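Local atomic coordinates of aminoglycoside N(6')acetyltransferase (Legionella pneumophila subsp. pneumophila, PDB entry 3F5B), a protein that probably transfers an acyl group, most likely acetyl from acetyl-CoA as in other GNAT-fold enzymes, to an amino group of an aminoglycoside-like substrate. Residues 31-41 against 100-108; 117-125 against 170-179. One frame throughout, in Å; residues are numbered along the deposited sequence. Where two conformers were deposited one is given.

Contact 1: residues 31-41 against 100-108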
loop_
_atom_site.group_PDB
_atom_site.type_symbol
_atom_site.label_atom_id
_atom_site.label_comp_id
_atom_site.label_asym_id
_atom_site.label_seq_id
_atom_site.Cartn_x
_atom_site.Cartn_y
_atom_site.Cartn_z
ATOM N N TRP A 31 -14.410 1.678 6.632
ATOM C CA TRP A 31 -13.699 2.158 5.450
ATOM C C TRP A 31 -13.758 1.161 4.291
ATOM O O TRP A 31 -14.052 1.526 3.168
ATOM C CB TRP A 31 -12.231 2.406 5.777
ATOM C CG TRP A 31 -11.922 3.757 6.373
ATOM C CD1 TRP A 31 -12.787 4.819 6.545
ATOM C CD2 TRP A 31 -10.652 4.198 6.832
ATOM N NE1 TRP A 31 -12.119 5.882 7.088
ATOM C CE2 TRP A 31 -10.799 5.534 7.254
ATOM C CE3 TRP A 31 -9.384 3.601 6.892
ATOM C CZ2 TRP A 31 -9.726 6.278 7.793
ATOM C CZ3 TRP A 31 -8.322 4.333 7.409
ATOM C CH2 TRP A 31 -8.504 5.667 7.861
ATOM N N ILE A 32 -13.508 -0.106 4.579
ATOM C CA ILE A 32 -13.354 -1.071 3.501
ATOM C C ILE A 32 -14.671 -1.701 3.094
ATOM O O ILE A 32 -14.692 -2.671 2.319
ATOM C CB ILE A 32 -12.311 -2.152 3.853
ATOM C CG1 ILE A 32 -12.796 -3.017 5.046
ATOM C CG2 ILE A 32 -10.952 -1.479 4.139
ATOM C CD1 ILE A 32 -11.828 -4.092 5.486
ATOM N N HIS A 33 -15.762 -1.156 3.625
ATOM C CA HIS A 33 -17.099 -1.458 3.131
ATOM C C HIS A 33 -17.760 -0.282 2.384
ATOM O O HIS A 33 -18.963 -0.315 2.073
ATOM C CB HIS A 33 -17.971 -1.995 4.277
ATOM C CG HIS A 33 -17.555 -3.358 4.742
ATOM N ND1 HIS A 33 -16.599 -3.560 5.718
ATOM C CD2 HIS A 33 -17.945 -4.593 4.336
ATOM C CE1 HIS A 33 -16.423 -4.858 5.896
ATOM N NE2 HIS A 33 -17.232 -5.507 5.075
ATOM N N GLN A 34 -16.983 0.755 2.074
ATOM C CA GLN A 34 -17.504 1.859 1.270
ATOM C C GLN A 34 -17.536 1.456 -0.213
ATOM O O GLN A 34 -16.614 0.771 -0.695
ATOM C CB GLN A 34 -16.661 3.120 1.440
ATOM C CG GLN A 34 -16.454 3.588 2.881
ATOM C CD GLN A 34 -15.493 4.769 2.932
ATOM O OE1 GLN A 34 -15.925 5.903 2.857
ATOM N NE2 GLN A 34 -14.186 4.501 3.014
ATOM N N PRO A 35 -18.585 1.896 -0.954
ATOM C CA PRO A 35 -18.676 1.515 -2.366
ATOM C C PRO A 35 -17.407 1.847 -3.155
ATOM O O PRO A 35 -16.957 1.014 -3.954
ATOM C CB PRO A 35 -19.916 2.278 -2.889
ATOM C CG PRO A 35 -20.755 2.553 -1.676
ATOM C CD PRO A 35 -19.742 2.708 -0.510
ATOM N N HIS A 36 -16.779 3.006 -2.911
ATOM C CA HIS A 36 -15.595 3.342 -3.730
ATOM C C HIS A 36 -14.427 2.384 -3.498
ATOM O O HIS A 36 -13.572 2.179 -4.388
ATOM C CB HIS A 36 -15.158 4.822 -3.617
ATOM C CG HIS A 36 -14.227 5.120 -2.471
ATOM N ND1 HIS A 36 -14.676 5.478 -1.213
ATOM C CD2 HIS A 36 -12.875 5.181 -2.414
ATOM C CE1 HIS A 36 -13.645 5.714 -0.427
ATOM N NE2 HIS A 36 -12.541 5.555 -1.135
ATOM N N ILE A 37 -14.399 1.800 -2.301
ATOM C CA ILE A 37 -13.379 0.843 -1.976
ATOM C C ILE A 37 -13.813 -0.518 -2.508
ATOM O O ILE A 37 -12.976 -1.268 -3.069
ATOM C CB ILE A 37 -13.087 0.759 -0.431
ATOM C CG1 ILE A 37 -12.427 2.056 0.101
ATOM C CG2 ILE A 37 -12.210 -0.500 -0.129
ATOM C CD1 ILE A 37 -11.083 2.470 -0.616
ATOM N N ASN A 38 -15.097 -0.854 -2.326
ATOM C CA ASN A 38 -15.606 -2.143 -2.818
ATOM C C ASN A 38 -15.634 -2.319 -4.335
ATOM O O ASN A 38 -15.806 -3.444 -4.849
ATOM C CB ASN A 38 -16.955 -2.474 -2.194
ATOM C CG ASN A 38 -16.851 -2.636 -0.682
ATOM O OD1 ASN A 38 -17.694 -2.155 0.037
ATOM N ND2 ASN A 38 -15.793 -3.320 -0.203
ATOM N N GLU A 39 -15.415 -1.222 -5.053
ATOM C CA GLU A 39 -15.190 -1.343 -6.480
ATOM C C GLU A 39 -14.008 -2.250 -6.782
ATOM O O GLU A 39 -13.999 -2.943 -7.795
ATOM C CB GLU A 39 -14.990 0.010 -7.149
ATOM C CG GLU A 39 -15.024 -0.147 -8.691
ATOM C CD GLU A 39 -15.035 1.161 -9.432
ATOM O OE1 GLU A 39 -14.845 2.225 -8.791
ATOM O OE2 GLU A 39 -15.217 1.107 -10.676
ATOM N N TRP A 40 -13.023 -2.268 -5.888
ATOM C CA TRP A 40 -11.747 -2.923 -6.162
ATOM C C TRP A 40 -11.437 -3.977 -5.095
ATOM O O TRP A 40 -10.687 -4.941 -5.346
ATOM C CB TRP A 40 -10.630 -1.855 -6.218
ATOM C CG TRP A 40 -10.970 -0.782 -7.233
ATOM C CD1 TRP A 40 -11.206 0.543 -7.002
ATOM C CD2 TRP A 40 -11.134 -0.981 -8.645
ATOM N NE1 TRP A 40 -11.505 1.187 -8.190
ATOM C CE2 TRP A 40 -11.465 0.273 -9.211
ATOM C CE3 TRP A 40 -11.045 -2.097 -9.487
ATOM C CZ2 TRP A 40 -11.690 0.436 -10.579
ATOM C CZ3 TRP A 40 -11.259 -1.930 -10.845
ATOM C CH2 TRP A 40 -11.593 -0.673 -11.375
ATOM N N LEU A 41 -12.017 -3.796 -3.912
ATOM C CA LEU A 41 -11.830 -4.758 -2.825
ATOM C C LEU A 41 -13.138 -5.423 -2.451
ATOM O O LEU A 41 -14.059 -4.794 -1.919
ATOM C CB LEU A 41 -11.154 -4.107 -1.594
ATOM C CG LEU A 41 -10.912 -5.019 -0.374
ATOM C CD1 LEU A 41 -9.745 -5.974 -0.663
ATOM C CD2 LEU A 41 -10.578 -4.199 0.888
ATOM N N PHE A 100 -5.250 1.760 0.420
ATOM C CA PHE A 100 -6.626 2.147 0.287
ATOM C C PHE A 100 -6.779 3.554 0.836
ATOM O O PHE A 100 -6.623 3.785 2.057
ATOM C CB PHE A 100 -7.515 1.161 1.071
ATOM C CG PHE A 100 -7.266 -0.291 0.715
ATOM C CD1 PHE A 100 -7.947 -0.886 -0.360
ATOM C CD2 PHE A 100 -6.355 -1.053 1.436
ATOM C CE1 PHE A 100 -7.714 -2.214 -0.721
ATOM C CE2 PHE A 100 -6.108 -2.399 1.088
ATOM C CZ PHE A 100 -6.811 -2.979 -0.000
ATOM N N ILE A 101 -7.049 4.510 -0.053
ATOM C CA ILE A 101 -7.350 5.855 0.405
ATOM C C ILE A 101 -8.850 5.875 0.707
ATOM O O ILE A 101 -9.669 5.865 -0.211
ATOM C CB ILE A 101 -7.032 6.991 -0.647
ATOM C CG1 ILE A 101 -5.646 6.860 -1.264
ATOM C CG2 ILE A 101 -7.284 8.401 -0.023
ATOM C CD1 ILE A 101 -4.523 6.791 -0.297
ATOM N N CYS A 102 -9.186 5.954 1.985
ATOM C CA CYS A 102 -10.531 5.685 2.441
ATOM C C CYS A 102 -11.403 6.907 2.685
ATOM O O CYS A 102 -12.615 6.757 2.840
ATOM C CB CYS A 102 -10.458 4.840 3.714
ATOM S SG CYS A 102 -9.652 3.237 3.361
ATOM N N ARG A 103 -10.792 8.092 2.738
ATOM C CA ARG A 103 -11.557 9.350 2.807
ATOM C C ARG A 103 -11.603 9.961 1.416
ATOM O O ARG A 103 -10.552 10.146 0.792
ATOM C CB ARG A 103 -10.895 10.347 3.771
ATOM C CG ARG A 103 -11.121 10.091 5.252
ATOM C CD ARG A 103 -10.543 11.260 6.069
ATOM N NE ARG A 103 -11.210 12.547 5.776
ATOM C CZ ARG A 103 -11.972 13.207 6.638
ATOM N NH1 ARG A 103 -12.178 12.711 7.847
ATOM N NH2 ARG A 103 -12.518 14.366 6.305
ATOM N N LEU A 104 -12.808 10.281 0.926
ATOM C CA LEU A 104 -12.930 10.845 -0.423
ATOM C C LEU A 104 -12.187 12.167 -0.610
ATOM O O LEU A 104 -11.734 12.469 -1.706
ATOM C CB LEU A 104 -14.403 11.016 -0.859
ATOM C CG LEU A 104 -15.158 9.721 -1.182
ATOM C CD1 LEU A 104 -16.632 10.029 -1.427
ATOM C CD2 LEU A 104 -14.553 9.016 -2.379
ATOM N N ASP A 105 -12.036 12.939 0.465
ATOM C CA ASP A 105 -11.357 14.229 0.373
ATOM C C ASP A 105 -9.847 14.046 0.328
ATOM O O ASP A 105 -9.093 15.023 0.228
ATOM C CB ASP A 105 -11.827 15.200 1.490
ATOM C CG ASP A 105 -11.856 14.558 2.898
ATOM O OD1 ASP A 105 -11.820 13.323 3.039
ATOM O OD2 ASP A 105 -11.956 15.320 3.889
ATOM N N TYR A 106 -9.391 12.793 0.323
ATOM C CA TYR A 106 -7.946 12.543 0.271
ATOM C C TYR A 106 -7.457 11.850 -0.986
ATOM O O TYR A 106 -6.310 11.430 -1.050
ATOM C CB TYR A 106 -7.479 11.786 1.534
ATOM C CG TYR A 106 -7.330 12.717 2.722
ATOM C CD1 TYR A 106 -8.435 13.111 3.470
ATOM C CD2 TYR A 106 -6.072 13.236 3.065
ATOM C CE1 TYR A 106 -8.296 13.995 4.561
ATOM C CE2 TYR A 106 -5.920 14.130 4.129
ATOM C CZ TYR A 106 -7.027 14.491 4.874
ATOM O OH TYR A 106 -6.846 15.335 5.928
ATOM N N ILE A 107 -8.320 11.753 -1.994
ATOM C CA ILE A 107 -8.091 10.875 -3.152
ATOM C C ILE A 107 -7.252 11.481 -4.305
ATOM O O ILE A 107 -6.946 10.798 -5.308
ATOM C CB ILE A 107 -9.471 10.389 -3.666
ATOM C CG1 ILE A 107 -9.542 8.876 -3.654
ATOM C CG2 ILE A 107 -9.954 11.123 -4.935
ATOM C CD1 ILE A 107 -10.222 8.393 -2.437
ATOM N N GLY A 108 -6.851 12.736 -4.127
ATOM C CA GLY A 108 -6.107 13.471 -5.142
ATOM C C GLY A 108 -4.912 12.662 -5.600
ATOM O O GLY A 108 -4.252 12.028 -4.795
#
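The side-chain amide nitrogen of Gln34 is shared between two backbone carbonyls, one from each segment. Its NE2 donates to Cys102 O at 2.8 Å, nearly straight at 168° and in the plane of both the amide and the carbonyl, and also to Trp31 O at 3.0 Å, so both N-H groups are used and the amide is fixed in rotation. One residue earlier in the chain than Cys102, Ile101 O accepts an even straighter bond, 176°, from His36 NE2 at 3.0 Å, lying in the ring plane. This donor role means that NE2 carries the proton. With chi1 at 87°, CG of His36 sits between the backbone N and the carbonyl carbon, and the imidazole stands edge-on to the carbonyls of Ile101 and Cys102. Leu104 CD2 rests over the centre of one ring face, 3.8 Å from the His36 ring centroid, a CH-pi contact.

In the GNAT fold, strand 94-101 is a central strand of the sheet, and here the turn and short helix after helix 25-31 are tied to its C-terminal end. Beside these polar bonds the contact is apolar. Cys102 SG lies obliquely beside the five-membered ring of Trp31, a sulfur-aromatic contact. Leu41 CD2 reaches Phe100 CE1 at 3.8 Å, the two side chains crossing at about a right angle; the Phe100 side chain also touches the bound cyclohexane.

Contact 2: residues 117-125 against 170-179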
loop_
_atom_site.group_PDB
_atom_site.type_symbol
_atom_site.label_atom_id
_atom_site.label_comp_id
_atom_site.label_asym_id
_atom_site.label_seq_id
_atom_site.Cartn_x
_atom_site.Cartn_y
_atom_site.Cartn_z
ATOM N N HIS A 117 5.116 8.085 -1.326
ATOM C CA HIS A 117 6.530 8.397 -1.120
ATOM C C HIS A 117 6.886 8.575 0.349
ATOM O O HIS A 117 7.903 8.037 0.825
ATOM C CB HIS A 117 6.979 9.615 -1.904
ATOM C CG HIS A 117 7.000 9.397 -3.388
ATOM N ND1 HIS A 117 7.204 10.424 -4.276
ATOM C CD2 HIS A 117 6.805 8.282 -4.132
ATOM C CE1 HIS A 117 7.154 9.951 -5.511
ATOM N NE2 HIS A 117 6.926 8.650 -5.450
ATOM N N GLU A 118 6.046 9.295 1.076
ATOM C CA GLU A 118 6.325 9.472 2.513
ATOM C C GLU A 118 6.236 8.164 3.300
ATOM O O GLU A 118 6.989 7.940 4.246
ATOM C CB GLU A 118 5.387 10.521 3.104
ATOM C CG GLU A 118 5.687 11.954 2.606
ATOM C CD GLU A 118 4.831 12.991 3.332
ATOM O OE1 GLU A 118 4.041 12.562 4.189
ATOM O OE2 GLU A 118 4.933 14.218 3.052
ATOM N N PHE A 119 5.308 7.293 2.936
ATOM C CA PHE A 119 5.212 5.993 3.617
ATOM C C PHE A 119 6.472 5.148 3.408
ATOM O O PHE A 119 7.062 4.620 4.376
ATOM C CB PHE A 119 3.975 5.256 3.154
ATOM C CG PHE A 119 3.806 3.880 3.756
ATOM C CD1 PHE A 119 3.546 3.712 5.123
ATOM C CD2 PHE A 119 3.891 2.754 2.947
ATOM C CE1 PHE A 119 3.380 2.424 5.675
ATOM C CE2 PHE A 119 3.723 1.453 3.495
ATOM C CZ PHE A 119 3.466 1.295 4.851
ATOM N N ILE A 120 6.892 5.036 2.146
ATOM C CA ILE A 120 8.093 4.259 1.824
ATOM C C ILE A 120 9.326 4.817 2.520
ATOM O O ILE A 120 10.090 4.048 3.108
ATOM C CB ILE A 120 8.352 4.176 0.295
ATOM C CG1 ILE A 120 7.223 3.379 -0.344
ATOM C CG2 ILE A 120 9.733 3.492 0.014
ATOM C CD1 ILE A 120 7.078 3.592 -1.860
ATOM N N LEU A 121 9.529 6.140 2.452
ATOM C CA LEU A 121 10.656 6.750 3.115
ATOM C C LEU A 121 10.613 6.730 4.642
ATOM O O LEU A 121 11.669 6.672 5.283
ATOM C CB LEU A 121 10.931 8.183 2.597
ATOM C CG LEU A 121 11.146 8.282 1.082
ATOM C CD1 LEU A 121 11.183 9.716 0.635
ATOM C CD2 LEU A 121 12.440 7.537 0.643
ATOM N N SER A 122 9.419 6.798 5.219
ATOM C CA SER A 122 9.250 6.784 6.681
ATOM C C SER A 122 9.363 5.380 7.297
ATOM O O SER A 122 9.813 5.245 8.433
ATOM C CB SER A 122 7.852 7.334 7.075
ATOM O OG SER A 122 7.741 8.711 6.711
ATOM N N GLN A 123 8.916 4.362 6.556
ATOM C CA GLN A 123 8.807 2.986 7.092
ATOM C C GLN A 123 9.696 1.948 6.379
ATOM O O GLN A 123 9.924 0.842 6.887
ATOM C CB GLN A 123 7.334 2.524 7.088
ATOM C CG GLN A 123 6.353 3.398 7.940
ATOM C CD GLN A 123 6.743 3.488 9.404
ATOM O OE1 GLN A 123 7.443 2.626 9.927
ATOM N NE2 GLN A 123 6.346 4.564 10.057
ATOM N N PHE A 124 10.204 2.283 5.198
ATOM C CA PHE A 124 10.941 1.270 4.439
ATOM C C PHE A 124 12.141 1.858 3.741
ATOM O O PHE A 124 12.526 1.395 2.680
ATOM C CB PHE A 124 9.994 0.574 3.446
ATOM C CG PHE A 124 8.902 -0.217 4.131
ATOM C CD1 PHE A 124 9.173 -1.492 4.624
ATOM C CD2 PHE A 124 7.634 0.327 4.321
ATOM C CE1 PHE A 124 8.180 -2.243 5.277
ATOM C CE2 PHE A 124 6.629 -0.396 4.995
ATOM C CZ PHE A 124 6.906 -1.688 5.476
ATOM N N SER A 125 12.740 2.873 4.355
ATOM C CA SER A 125 13.879 3.559 3.763
ATOM C C SER A 125 15.091 2.643 3.524
ATOM O O SER A 125 15.935 2.924 2.672
ATOM C CB SER A 125 14.278 4.746 4.642
ATOM O OG SER A 125 14.885 4.264 5.830
ATOM N N LEU A 170 8.981 -0.489 -7.717
ATOM C CA LEU A 170 9.630 0.799 -7.451
ATOM C C LEU A 170 10.981 0.593 -6.778
ATOM O O LEU A 170 11.083 -0.174 -5.825
ATOM C CB LEU A 170 8.731 1.684 -6.581
ATOM C CG LEU A 170 9.258 3.043 -6.101
ATOM C CD1 LEU A 170 9.657 3.920 -7.267
ATOM C CD2 LEU A 170 8.195 3.726 -5.268
ATOM N N CYS A 171 11.999 1.291 -7.278
ATOM C CA CYS A 171 13.326 1.251 -6.676
ATOM C C CYS A 171 13.481 2.347 -5.617
ATOM O O CYS A 171 13.507 3.534 -5.942
ATOM C CB CYS A 171 14.405 1.367 -7.750
ATOM S SG CYS A 171 16.045 1.618 -7.089
ATOM N N ILE A 172 13.596 1.934 -4.358
ATOM C CA ILE A 172 13.678 2.892 -3.247
ATOM C C ILE A 172 14.870 3.848 -3.398
ATOM O O ILE A 172 14.747 5.042 -3.123
ATOM C CB ILE A 172 13.610 2.163 -1.881
ATOM C CG1 ILE A 172 12.271 1.388 -1.804
ATOM C CG2 ILE A 172 13.852 3.108 -0.684
ATOM C CD1 ILE A 172 11.931 0.783 -0.440
ATOM N N GLU A 173 15.999 3.347 -3.897
ATOM C CA GLU A 173 17.174 4.201 -4.039
ATOM C C GLU A 173 17.032 5.229 -5.169
ATOM O O GLU A 173 17.506 6.352 -5.032
ATOM C CB GLU A 173 18.459 3.379 -4.135
ATOM C CG GLU A 173 18.874 2.690 -2.802
ATOM C CD GLU A 173 19.127 3.650 -1.608
ATOM O OE1 GLU A 173 19.868 4.648 -1.748
ATOM O OE2 GLU A 173 18.598 3.386 -0.501
ATOM N N ASP A 174 16.336 4.871 -6.246
ATOM C CA ASP A 174 15.925 5.859 -7.246
ATOM C C ASP A 174 15.013 6.900 -6.635
ATOM O O ASP A 174 15.185 8.092 -6.883
ATOM C CB ASP A 174 15.182 5.212 -8.405
ATOM C CG ASP A 174 16.097 4.505 -9.360
ATOM O OD1 ASP A 174 17.285 4.879 -9.455
ATOM O OD2 ASP A 174 15.630 3.555 -10.025
ATOM N N LEU A 175 14.037 6.444 -5.851
ATOM C CA LEU A 175 13.121 7.354 -5.170
ATOM C C LEU A 175 13.897 8.408 -4.382
ATOM O O LEU A 175 13.636 9.596 -4.525
ATOM C CB LEU A 175 12.143 6.609 -4.251
ATOM C CG LEU A 175 11.290 7.502 -3.319
ATOM C CD1 LEU A 175 10.519 8.570 -4.107
ATOM C CD2 LEU A 175 10.323 6.700 -2.419
ATOM N N LYS A 176 14.849 7.966 -3.561
ATOM C CA LYS A 176 15.673 8.884 -2.767
ATOM C C LYS A 176 16.477 9.870 -3.622
ATOM O O LYS A 176 16.447 11.081 -3.393
ATOM C CB LYS A 176 16.619 8.096 -1.853
ATOM C CG LYS A 176 15.895 7.247 -0.803
ATOM C CD LYS A 176 16.904 6.592 0.117
ATOM C CE LYS A 176 16.251 5.577 1.028
ATOM N NZ LYS A 176 17.276 4.893 1.876
ATOM N N LYS A 177 17.187 9.353 -4.613
ATOM C CA LYS A 177 18.021 10.200 -5.450
ATOM C C LYS A 177 17.182 11.231 -6.207
ATOM O O LYS A 177 17.644 12.341 -6.471
ATOM C CB LYS A 177 18.875 9.360 -6.400
ATOM C CG LYS A 177 20.093 8.741 -5.731
ATOM C CD LYS A 177 20.735 7.672 -6.601
ATOM C CE LYS A 177 21.901 6.996 -5.880
ATOM N NZ LYS A 177 22.303 5.720 -6.556
ATOM N N GLN A 178 15.941 10.864 -6.520
ATOM C CA GLN A 178 15.022 11.744 -7.238
ATOM C C GLN A 178 14.153 12.564 -6.288
ATOM O O GLN A 178 13.411 13.449 -6.722
ATOM C CB GLN A 178 14.152 10.929 -8.197
ATOM C CG GLN A 178 14.938 10.343 -9.369
ATOM C CD GLN A 178 14.064 10.005 -10.571
ATOM O OE1 GLN A 178 13.156 9.169 -10.487
ATOM N NE2 GLN A 178 14.350 10.645 -11.703
ATOM N N ARG A 179 14.261 12.268 -4.994
ATOM C CA ARG A 179 13.487 12.942 -3.943
ATOM C C ARG A 179 14.232 14.177 -3.434
ATOM O O ARG A 179 15.253 14.581 -4.005
ATOM C CB ARG A 179 13.206 11.956 -2.804
ATOM C CG ARG A 179 12.550 12.521 -1.561
ATOM C CD ARG A 179 11.032 12.556 -1.644
ATOM N NE ARG A 179 10.511 13.309 -0.504
ATOM C CZ ARG A 179 9.230 13.599 -0.277
ATOM N NH1 ARG A 179 8.269 13.202 -1.107
ATOM N NH2 ARG A 179 8.910 14.298 0.803
#
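His117, Ile120 and Leu121 of helix 109-123 meet the C-terminal helix 172-178, which follows the last strand of the GNAT fold, 164-171, directly. The axes of segments 117-123 and 172-178 pass 11.0 Å apart at a crossing angle of -108°, so the helices lie across rather than along each other.

Most of the interface is apolar. Leu175 divides its two methyls: CD2 meets Leu121 CD2 at 3.8 Å, tip to tip, while CD1 stands over the centre of the His117 ring, 3.6 Å from its centroid and 6° off the normal, a nearly vertical CH-pi contact. The ring is anchored at its far end, where His117 NE2 bonds to Ala148 O. Ile120 serves two partners with different branches, CG2 packing on Ile172 CD1 at 3.5 Å and CD1 on Leu170 CD2 at 3.6 Å. On the outer side the Arg179 chain lies against Leu121, CD1 of the leucine 3.6 Å from CD of the arginine.

Charged groups gather at two margins. Glu118 OE2 and Arg179 NH2 are 4.6 Å apart, too far for a salt bridge, and the carboxylate instead takes the backbone N-H groups of Arg14 and Phe15. At the other margin Lys176, extended beyond CG, slides past Leu121 so that its ammonium group comes to the end of segment 117-125. The hydrogen bond modelled there from NZ to Ser125 O is doubtfully short, whereas Lys176 NZ forms a sound salt bridge with Glu173 OE2 at 3.1 Å.

Contact 1 closes before contact 2 opens along the chain, and their centres stand 24 Å apart on opposite sides of the molecule's centre, with nearest atoms about 9 Å apart. They are joined through strand 94-101 and helix 109-123, which follow one another: the strand ends in contact 1 and the helix ends in contact 2. Both contacts also reach the same seven-stranded mixed sheet, where 94-101 lies in the middle and 164-171 next to the edge. In this chain, then, helices near the N-terminus and the C-terminal helix pack against successive elements, strand 94-101 and helix 109-123, with the cyclohexane pocket adjoining contact 1.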